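Local coordinates for protein malate dehydrogenase (Naegleria fowleri, PDB 6UM4) that probably catalyses the reversible, NAD(P)-dependent oxidation of malate to oxaloacetate, as a member of the lactate/malate dehydrogenase family, at residues T246-L251 and D337-H342; T101-C106 and A177-G182; D270-A275 and N350-S355. All blocks are in the same frame, centred on the assembly; numbering follows the deposited sequence.

Interaction 1: residues T246-L251 and D337-H342; sequences TAMTRL and DAAIKH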
loop_
_atom_site.group_PDB
_atom_site.type_symbol
_atom_site.label_atom_id
_atom_site.label_comp_id
_atom_site.label_asym_id
_atom_site.label_seq_id
_atom_site.Cartn_x
_atom_site.Cartn_y
_atom_site.Cartn_z
ATOM N N THR A 246 6.344 16.273 14.889
ATOM C CA THR A 246 4.900 16.448 14.953
ATOM C C THR A 246 4.215 15.123 15.255
ATOM O O THR A 246 4.799 14.044 15.138
ATOM C CB THR A 246 4.349 17.031 13.650
ATOM O OG1 THR A 246 4.661 16.151 12.567
ATOM C CG2 THR A 246 4.975 18.387 13.375
ATOM N N ALA A 247 2.945 15.215 15.626
ATOM C CA ALA A 247 2.110 14.052 15.844
ATOM C C ALA A 247 1.016 14.028 14.774
ATOM O O ALA A 247 0.642 15.073 14.233
ATOM C CB ALA A 247 1.518 14.080 17.258
ATOM N N MET A 248 0.517 12.833 14.444
ATOM C CA MET A 248 -0.356 12.679 13.280
ATOM C C MET A 248 -1.836 12.812 13.631
ATOM O O MET A 248 -2.395 11.964 14.339
ATOM C CB MET A 248 -0.142 11.331 12.604
ATOM C CG MET A 248 -0.798 11.338 11.243
ATOM S SD MET A 248 -0.505 9.859 10.279
ATOM C CE MET A 248 -1.546 8.718 11.210
ATOM N N THR A 249 -2.487 13.842 13.092
ATOM C CA THR A 249 -3.947 13.938 13.083
ATOM C C THR A 249 -4.495 13.885 11.666
ATOM O O THR A 249 -5.684 14.164 11.440
ATOM C CB THR A 249 -4.398 15.226 13.760
ATOM O OG1 THR A 249 -3.694 16.322 13.167
ATOM C CG2 THR A 249 -4.064 15.161 15.235
ATOM N N ARG A 250 -3.631 13.561 10.700
ATOM C CA ARG A 250 -4.017 13.585 9.304
ATOM C C ARG A 250 -5.114 12.581 9.028
ATOM O O ARG A 250 -5.892 12.765 8.091
ATOM C CB ARG A 250 -2.791 13.291 8.430
ATOM C CG ARG A 250 -3.032 13.380 6.922
ATOM C CD ARG A 250 -3.755 14.678 6.574
ATOM N NE ARG A 250 -3.871 14.842 5.136
ATOM C CZ ARG A 250 -2.945 15.394 4.361
ATOM N NH1 ARG A 250 -1.811 15.856 4.888
ATOM N NH2 ARG A 250 -3.152 15.466 3.045
ATOM N N LEU A 251 -5.186 11.501 9.817
ATOM C CA LEU A 251 -6.227 10.512 9.575
ATOM C C LEU A 251 -7.578 11.031 10.063
ATOM O O LEU A 251 -8.599 10.854 9.387
ATOM C CB LEU A 251 -5.875 9.175 10.228
ATOM C CG LEU A 251 -6.943 8.118 9.939
ATOM C CD1 LEU A 251 -7.068 7.858 8.438
ATOM C CD2 LEU A 251 -6.776 6.819 10.733
ATOM N N ASP A 337 -1.896 5.301 5.108
ATOM C CA ASP A 337 -2.179 6.310 4.089
ATOM C C ASP A 337 -2.051 7.733 4.644
ATOM O O ASP A 337 -1.503 8.621 3.982
ATOM C CB ASP A 337 -3.578 6.103 3.519
ATOM C CG ASP A 337 -3.940 7.160 2.507
ATOM O OD1 ASP A 337 -3.521 7.028 1.333
ATOM O OD2 ASP A 337 -4.642 8.127 2.889
ATOM N N ALA A 338 -2.608 7.982 5.830
ATOM C CA ALA A 338 -2.480 9.308 6.439
ATOM C C ALA A 338 -1.025 9.659 6.728
ATOM O O ALA A 338 -0.619 10.822 6.584
ATOM C CB ALA A 338 -3.303 9.368 7.724
ATOM N N ALA A 339 -0.229 8.682 7.180
ATOM C CA ALA A 339 1.199 8.943 7.412
ATOM C C ALA A 339 1.911 9.292 6.110
ATOM O O ALA A 339 2.704 10.232 6.051
ATOM C CB ALA A 339 1.878 7.744 8.078
ATOM N N ILE A 340 1.648 8.540 5.045
ATOM C CA ILE A 340 2.234 8.911 3.762
ATOM C C ILE A 340 1.844 10.345 3.413
ATOM O O ILE A 340 2.699 11.178 3.093
ATOM C CB ILE A 340 1.804 7.921 2.665
ATOM C CG1 ILE A 340 2.388 6.532 2.940
ATOM C CG2 ILE A 340 2.305 8.399 1.313
ATOM C CD1 ILE A 340 3.913 6.452 2.863
ATOM N N LYS A 341 0.554 10.673 3.535
ATOM C CA LYS A 341 0.127 12.028 3.181
ATOM C C LYS A 341 0.773 13.073 4.098
ATOM O O LYS A 341 1.202 14.141 3.637
ATOM C CB LYS A 341 -1.401 12.144 3.217
ATOM C CG LYS A 341 -2.148 11.499 2.015
ATOM C CD LYS A 341 -3.650 11.633 2.209
ATOM C CE LYS A 341 -4.445 11.335 0.939
ATOM N NZ LYS A 341 -4.561 9.875 0.632
ATOM N N HIS A 342 0.823 12.799 5.400
ATOM C CA HIS A 342 1.430 13.747 6.331
ATOM C C HIS A 342 2.884 14.031 5.956
ATOM O O HIS A 342 3.295 15.192 5.860
ATOM C CB HIS A 342 1.322 13.218 7.761
ATOM C CG HIS A 342 2.008 14.083 8.789
ATOM N ND1 HIS A 342 1.329 14.690 9.823
ATOM C CD2 HIS A 342 3.310 14.427 8.945
ATOM C CE1 HIS A 342 2.177 15.379 10.568
ATOM N NE2 HIS A 342 3.388 15.241 10.057
HETATM O O HOH W 1 -1.401 14.907 11.087
#
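The chain of 246-251 leaves a strand at Thr246 and Ala247, loops through Met248 and Thr249, and starts a helix at Arg250, passing along one flank of the helical turns 337-342. It comes nearest where the CA atoms of Leu251 and Ala338 lie 5.0 Å apart, an approach that the small alanine permits: Ala338 CB sits 3.6 Å from Leu251 CB and also touches the Leu251 backbone N. Met248, long, flexible and apolar, reaches across to the same helix: CG anti to its own N (chi1 -166°) and an extended chi2 carry SD to 3.3 Å from Ala339 N and against the methyl groups of Ala338 and Ala339, and the turn at chi3 sets CE near Ala338 CB. His342 turns its ring edge to the strand, and its two ring nitrogens suit a buried place where both can pair. NE2 is hydrogen-bonded to Thr246 OG1 at 3.0 Å, with either as possible donor, while ND1 reaches a water 3.0 Å off in the ring plane. Arg250 CG, anti to the backbone N (chi1 -176°), rests 3.5 Å from Ala338 O; the bend at chi2 then turns the rest of the chain so that Lys341 CB lies over the centre of one guanidinium face. Salt bridges to Asp345 and Asp254 hold that group and probably offset its charge. The end of Lys341 turns away, its NZ forming a salt bridge with Asp337 OD2 (2.9 Å) and a hydrogen bond to Gly153 O of the second subunit. Strand 245-247 is an edge strand of the parallel sheet, beside strand 218-221, whose Leu220 touches Thr246, Met248, Ala339 and His342; Ala247 also shares a backbone bond with Ala357 of strand 353-359. Helix 332-348 thus packs where the sheet edge passes into helix 250-264, with helix 108-118 also in contact.

Interaction 2: residues T101-C106 and A177-G182; sequences TVSGAC and AILLGG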
loop_
_atom_site.group_PDB
_atom_site.type_symbol
_atom_site.label_atom_id
_atom_site.label_comp_id
_atom_site.label_asym_id
_atom_site.label_seq_id
_atom_site.Cartn_x
_atom_site.Cartn_y
_atom_site.Cartn_z
ATOM N N THR A 101 13.926 6.259 9.155
ATOM C CA THR A 101 13.792 5.267 10.220
ATOM C C THR A 101 12.316 5.032 10.528
ATOM O O THR A 101 11.573 5.984 10.759
ATOM C CB THR A 101 14.516 5.725 11.492
ATOM O OG1 THR A 101 15.877 6.036 11.178
ATOM C CG2 THR A 101 14.477 4.641 12.557
ATOM N N VAL A 102 11.900 3.767 10.563
ATOM C CA VAL A 102 10.517 3.416 10.871
ATOM C C VAL A 102 10.537 2.412 12.014
ATOM O O VAL A 102 11.156 1.346 11.898
ATOM C CB VAL A 102 9.758 2.839 9.659
ATOM C CG1 VAL A 102 8.325 2.496 10.059
ATOM C CG2 VAL A 102 9.760 3.823 8.487
ATOM N N SER A 103 9.883 2.759 13.121
ATOM C CA SER A 103 9.724 1.836 14.233
ATOM C C SER A 103 8.439 1.029 14.044
ATOM O O SER A 103 7.659 1.262 13.119
ATOM C CB SER A 103 9.723 2.597 15.564
ATOM O OG SER A 103 8.544 3.378 15.687
ATOM N N GLY A 104 8.247 0.033 14.901
ATOM C CA GLY A 104 7.096 -0.848 14.737
ATOM C C GLY A 104 6.979 -1.431 13.347
ATOM O O GLY A 104 5.865 -1.616 12.840
ATOM N N ALA A 105 8.116 -1.731 12.716
ATOM C CA ALA A 105 8.165 -2.022 11.287
ATOM C C ALA A 105 7.555 -3.369 10.901
ATOM O O ALA A 105 7.435 -3.647 9.710
ATOM C CB ALA A 105 9.610 -1.953 10.792
ATOM N N CYS A 106 7.178 -4.207 11.855
ATOM C CA CYS A 106 6.512 -5.474 11.608
ATOM C C CYS A 106 4.999 -5.374 11.699
ATOM O O CYS A 106 4.304 -6.344 11.385
ATOM C CB CYS A 106 6.996 -6.525 12.609
ATOM S SG CYS A 106 8.473 -7.405 12.083
ATOM N N ALA A 177 11.999 10.223 10.410
ATOM C CA ALA A 177 11.625 9.129 11.292
ATOM C C ALA A 177 10.109 9.104 11.427
ATOM O O ALA A 177 9.483 10.129 11.705
ATOM C CB ALA A 177 12.309 9.237 12.662
ATOM N N ILE A 178 9.525 7.929 11.233
ATOM C CA ILE A 178 8.096 7.707 11.412
ATOM C C ILE A 178 7.945 6.721 12.558
ATOM O O ILE A 178 8.431 5.585 12.477
ATOM C CB ILE A 178 7.416 7.186 10.128
ATOM C CG1 ILE A 178 7.557 8.228 9.019
ATOM C CG2 ILE A 178 5.928 6.895 10.375
ATOM C CD1 ILE A 178 7.057 7.765 7.682
ATOM N N LEU A 179 7.329 7.168 13.645
ATOM C CA LEU A 179 7.321 6.411 14.892
ATOM C C LEU A 179 5.966 5.749 15.054
ATOM O O LEU A 179 5.020 6.368 15.551
ATOM C CB LEU A 179 7.660 7.329 16.061
ATOM C CG LEU A 179 9.012 7.983 15.815
ATOM C CD1 LEU A 179 9.534 8.722 17.023
ATOM C CD2 LEU A 179 10.021 6.890 15.348
ATOM N N LEU A 180 5.887 4.477 14.632
ATOM C CA LEU A 180 4.683 3.667 14.749
ATOM C C LEU A 180 4.684 2.852 16.023
ATOM O O LEU A 180 3.612 2.533 16.555
ATOM C CB LEU A 180 4.557 2.711 13.554
ATOM C CG LEU A 180 4.672 3.315 12.157
ATOM C CD1 LEU A 180 4.684 2.211 11.084
ATOM C CD2 LEU A 180 3.512 4.268 11.913
ATOM N N GLY A 181 5.868 2.522 16.521
ATOM C CA GLY A 181 5.978 1.614 17.635
ATOM C C GLY A 181 5.668 2.276 18.965
ATOM O O GLY A 181 5.986 3.440 19.210
ATOM N N GLY A 182 5.069 1.488 19.846
ATOM C CA GLY A 182 4.733 1.961 21.168
ATOM C C GLY A 182 4.336 0.793 22.035
ATOM O O GLY A 182 4.548 -0.369 21.677
HETATM O O HOH W 2 8.187 4.229 18.183
#
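Thr101 and Val102 pair in parallel with Ala177 and Ile178. Ile178 N gives its hydrogen to Thr101 O at 2.9 Å, and Ser103 N gives its own to Ile178 O at 3.2 Å. The same two carbonyls receive weaker CA-H...O contacts, from Ala177 CA and Val102 CA.

Beyond the strand ends a side chain takes over the polar pairing. Ser103 holds OG between its N and its carbonyl carbon (chi1 69°), which swings the hydroxyl toward 177-182; there it accepts from Gly181 N at 2.9 Å, with an N-H...O angle of 165°. A water 2.7 Å from Ser103 OG donates to Gly181 O, so the hydroxyl holds Gly181 N directly and is linked to Gly181 O through the water. Serine suits the place, being short enough to meet a backbone this near.

Apolar contacts lie on the face bearing Val102 and Ile178. Val102 CG1, anti to its N, meets Leu180 CD1 at 3.8 Å, and both residues pack on helix 108-118. On the other face, that of Thr101 and Ala177, the alanine meets Leu209 of helix 191-212.

Where the two segments close in, the CA atoms of Gly104 and Gly181 are 4.0 Å apart; the two glycines, bare of side chains, let the backbones come this close, and Gly104 has a positive phi (52°). Adjacent central strands of a parallel sheet ordered 3-2-1-4-5-6, with a glycine turn from the first strand into helix 108-118, mark the Rossmann fold, whose turn in this family lies at the dinucleotide site.

Interaction 3: residues D270-A275 and N350-S355; sequences DISRFA and NSEWVS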
loop_
_atom_site.group_PDB
_atom_site.type_symbol
_atom_site.label_atom_id
_atom_site.label_comp_id
_atom_site.label_asym_id
_atom_site.label_seq_id
_atom_site.Cartn_x
_atom_site.Cartn_y
_atom_site.Cartn_z
ATOM N N ASP A 270 -13.492 19.199 -4.109
ATOM C CA ASP A 270 -14.416 20.320 -3.921
ATOM C C ASP A 270 -14.328 20.947 -2.525
ATOM O O ASP A 270 -14.780 22.085 -2.341
ATOM C CB ASP A 270 -15.850 19.857 -4.181
ATOM C CG ASP A 270 -16.071 19.379 -5.616
ATOM O OD1 ASP A 270 -15.439 19.927 -6.543
ATOM O OD2 ASP A 270 -16.886 18.455 -5.813
ATOM N N ILE A 271 -13.765 20.235 -1.548
ATOM C CA ILE A 271 -13.727 20.666 -0.152
ATOM C C ILE A 271 -12.452 21.456 0.118
ATOM O O ILE A 271 -11.349 21.006 -0.213
ATOM C CB ILE A 271 -13.823 19.451 0.782
ATOM C CG1 ILE A 271 -14.999 18.580 0.372
ATOM C CG2 ILE A 271 -13.964 19.869 2.228
ATOM C CD1 ILE A 271 -15.068 17.270 1.139
ATOM N N SER A 272 -12.594 22.603 0.783
ATOM C CA SER A 272 -11.460 23.449 1.138
ATOM C C SER A 272 -11.611 23.904 2.575
ATOM O O SER A 272 -12.716 23.939 3.110
ATOM C CB SER A 272 -11.342 24.699 0.247
ATOM O OG SER A 272 -10.839 24.384 -1.043
ATOM N N ARG A 273 -10.476 24.212 3.206
ATOM C CA ARG A 273 -10.442 24.877 4.504
ATOM C C ARG A 273 -11.133 24.052 5.595
ATOM O O ARG A 273 -12.098 24.488 6.236
ATOM C CB ARG A 273 -11.061 26.265 4.393
ATOM C CG ARG A 273 -10.352 27.149 3.397
ATOM C CD ARG A 273 -11.273 28.255 2.925
ATOM N NE ARG A 273 -11.691 29.099 4.039
ATOM C CZ ARG A 273 -11.097 30.244 4.355
ATOM N NH1 ARG A 273 -10.057 30.657 3.641
ATOM N NH2 ARG A 273 -11.529 30.973 5.382
ATOM N N PHE A 274 -10.628 22.835 5.783
ATOM C CA PHE A 274 -11.034 21.955 6.870
ATOM C C PHE A 274 -9.843 21.713 7.792
ATOM O O PHE A 274 -8.693 21.701 7.342
ATOM C CB PHE A 274 -11.564 20.602 6.324
ATOM C CG PHE A 274 -11.991 19.644 7.400
ATOM C CD1 PHE A 274 -13.100 19.934 8.192
ATOM C CD2 PHE A 274 -11.279 18.488 7.639
ATOM C CE1 PHE A 274 -13.497 19.070 9.200
ATOM C CE2 PHE A 274 -11.666 17.613 8.629
ATOM C CZ PHE A 274 -12.775 17.899 9.415
ATOM N N ALA A 275 -10.115 21.506 9.082
ATOM C CA ALA A 275 -9.027 21.283 10.031
ATOM C C ALA A 275 -9.519 20.537 11.267
ATOM O O ALA A 275 -10.685 20.637 11.654
ATOM C CB ALA A 275 -8.383 22.606 10.452
ATOM N N ASN A 350 1.692 21.418 0.215
ATOM C CA ASN A 350 0.307 21.168 -0.177
ATOM C C ASN A 350 -0.425 22.497 -0.063
ATOM O O ASN A 350 -0.323 23.166 0.970
ATOM C CB ASN A 350 -0.344 20.105 0.722
ATOM C CG ASN A 350 -1.747 19.695 0.266
ATOM O OD1 ASN A 350 -2.413 20.394 -0.503
ATOM N ND2 ASN A 350 -2.221 18.579 0.804
ATOM N N SER A 351 -1.142 22.884 -1.119
ATOM C CA SER A 351 -1.790 24.194 -1.134
ATOM C C SER A 351 -3.026 24.262 -0.244
ATOM O O SER A 351 -3.486 25.367 0.065
ATOM C CB SER A 351 -2.143 24.580 -2.570
ATOM O OG SER A 351 -2.899 23.555 -3.196
ATOM N N GLU A 352 -3.571 23.127 0.170
ATOM C CA GLU A 352 -4.767 23.103 0.996
ATOM C C GLU A 352 -4.390 23.087 2.467
ATOM O O GLU A 352 -3.295 22.665 2.840
ATOM C CB GLU A 352 -5.624 21.881 0.668
ATOM C CG GLU A 352 -6.146 21.888 -0.758
ATOM C CD GLU A 352 -7.312 22.842 -0.943
ATOM O OE1 GLU A 352 -7.977 23.186 0.065
ATOM O OE2 GLU A 352 -7.537 23.278 -2.093
ATOM N N TRP A 353 -5.316 23.546 3.308
ATOM C CA TRP A 353 -5.148 23.350 4.739
ATOM C C TRP A 353 -5.004 21.866 5.029
ATOM O O TRP A 353 -5.790 21.046 4.542
ATOM C CB TRP A 353 -6.351 23.862 5.527
ATOM C CG TRP A 353 -6.640 25.306 5.468
ATOM C CD1 TRP A 353 -6.082 26.232 4.642
ATOM C CD2 TRP A 353 -7.624 25.997 6.251
ATOM N NE1 TRP A 353 -6.658 27.468 4.869
ATOM C CE2 TRP A 353 -7.606 27.343 5.854
ATOM C CE3 TRP A 353 -8.518 25.601 7.252
ATOM C CZ2 TRP A 353 -8.440 28.298 6.427
ATOM C CZ3 TRP A 353 -9.351 26.556 7.816
ATOM C CH2 TRP A 353 -9.307 27.882 7.400
ATOM N N VAL A 354 -4.026 21.517 5.853
ATOM C CA VAL A 354 -3.975 20.180 6.416
ATOM C C VAL A 354 -3.855 20.337 7.922
ATOM O O VAL A 354 -3.565 21.422 8.438
ATOM C CB VAL A 354 -2.821 19.324 5.829
ATOM C CG1 VAL A 354 -3.012 19.162 4.333
ATOM C CG2 VAL A 354 -1.454 19.946 6.136
ATOM N N SER A 355 -4.174 19.257 8.629
ATOM C CA SER A 355 -4.042 19.208 10.078
ATOM C C SER A 355 -2.764 18.472 10.448
ATOM O O SER A 355 -2.460 17.421 9.881
ATOM C CB SER A 355 -5.246 18.528 10.731
ATOM O OG SER A 355 -6.458 19.226 10.473
HETATM O O HOH W 3 -8.402 21.359 4.052
#
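Trp353 lays one face of its indole against Arg273. Directly above the six-membered ring is Arg273 CB, in a CH-pi contact 3.6 Å from the centroid and 2° off the normal, while Arg273 CA lies toward the rim, 3.4 Å from Trp353 CE3. Farther along, the guanidinium has Trp353 CZ2 over one face, the two planes tilted by 41°. A long arginine chain suits a broad indole, because its methylene groups cover carbon while its polar end remains available; here Arg273 NE bonds to the carbonyl of Phe290. The backbone of Arg273 has positive phi (61°), within a break in strand 271-277. This strand and strand 353-359 belong to two different antiparallel sheets of the C-terminal alpha/beta domain, and their facing backbones are bridged by a water 2.7 Å from Trp353 O, probably donating there, that accepts from Phe274 N. On one flank Ser355 OG comes within 3.3 Å of Ala275 CA; the hydroxyl is hydrogen-bonded to Ile276 N and His253 ND1, which fix it between strand and helix 250-264. On the other, Glu352 bends at chi2 to bring OE1 3.3 Å from Ser272 OG, a weak and unsettled bond. Behind Glu352, Asn350 OD1 accepts from Glu352 N at 3.0 Å in an Asx turn, and Asn350 ND2 is held by Asp345.

In the fold
Interaction 1 is deeply buried near the chain's centre, interaction 2 is buried farther out, and interaction 3, only partly buried, is the most peripheral. Interactions 1 and 2 reach the same parallel sheet, one at an edge strand and the other between two central strands. Interactions 1 and 3 touch: Arg250 NH1 packs 3.6 Å from Val354 CG1, and helices 250-264 and 332-348 run on into strands 271-277 and 353-359. The chemistry follows place. Main-chain bonds and glycines join 101-106 to 177-182; alanines against a methionine, a histidine with both ring nitrogens engaged, and a salt-bridged arginine serve the helix packing; a CH-pi contact between arginine and indole and a water link the outer sheets.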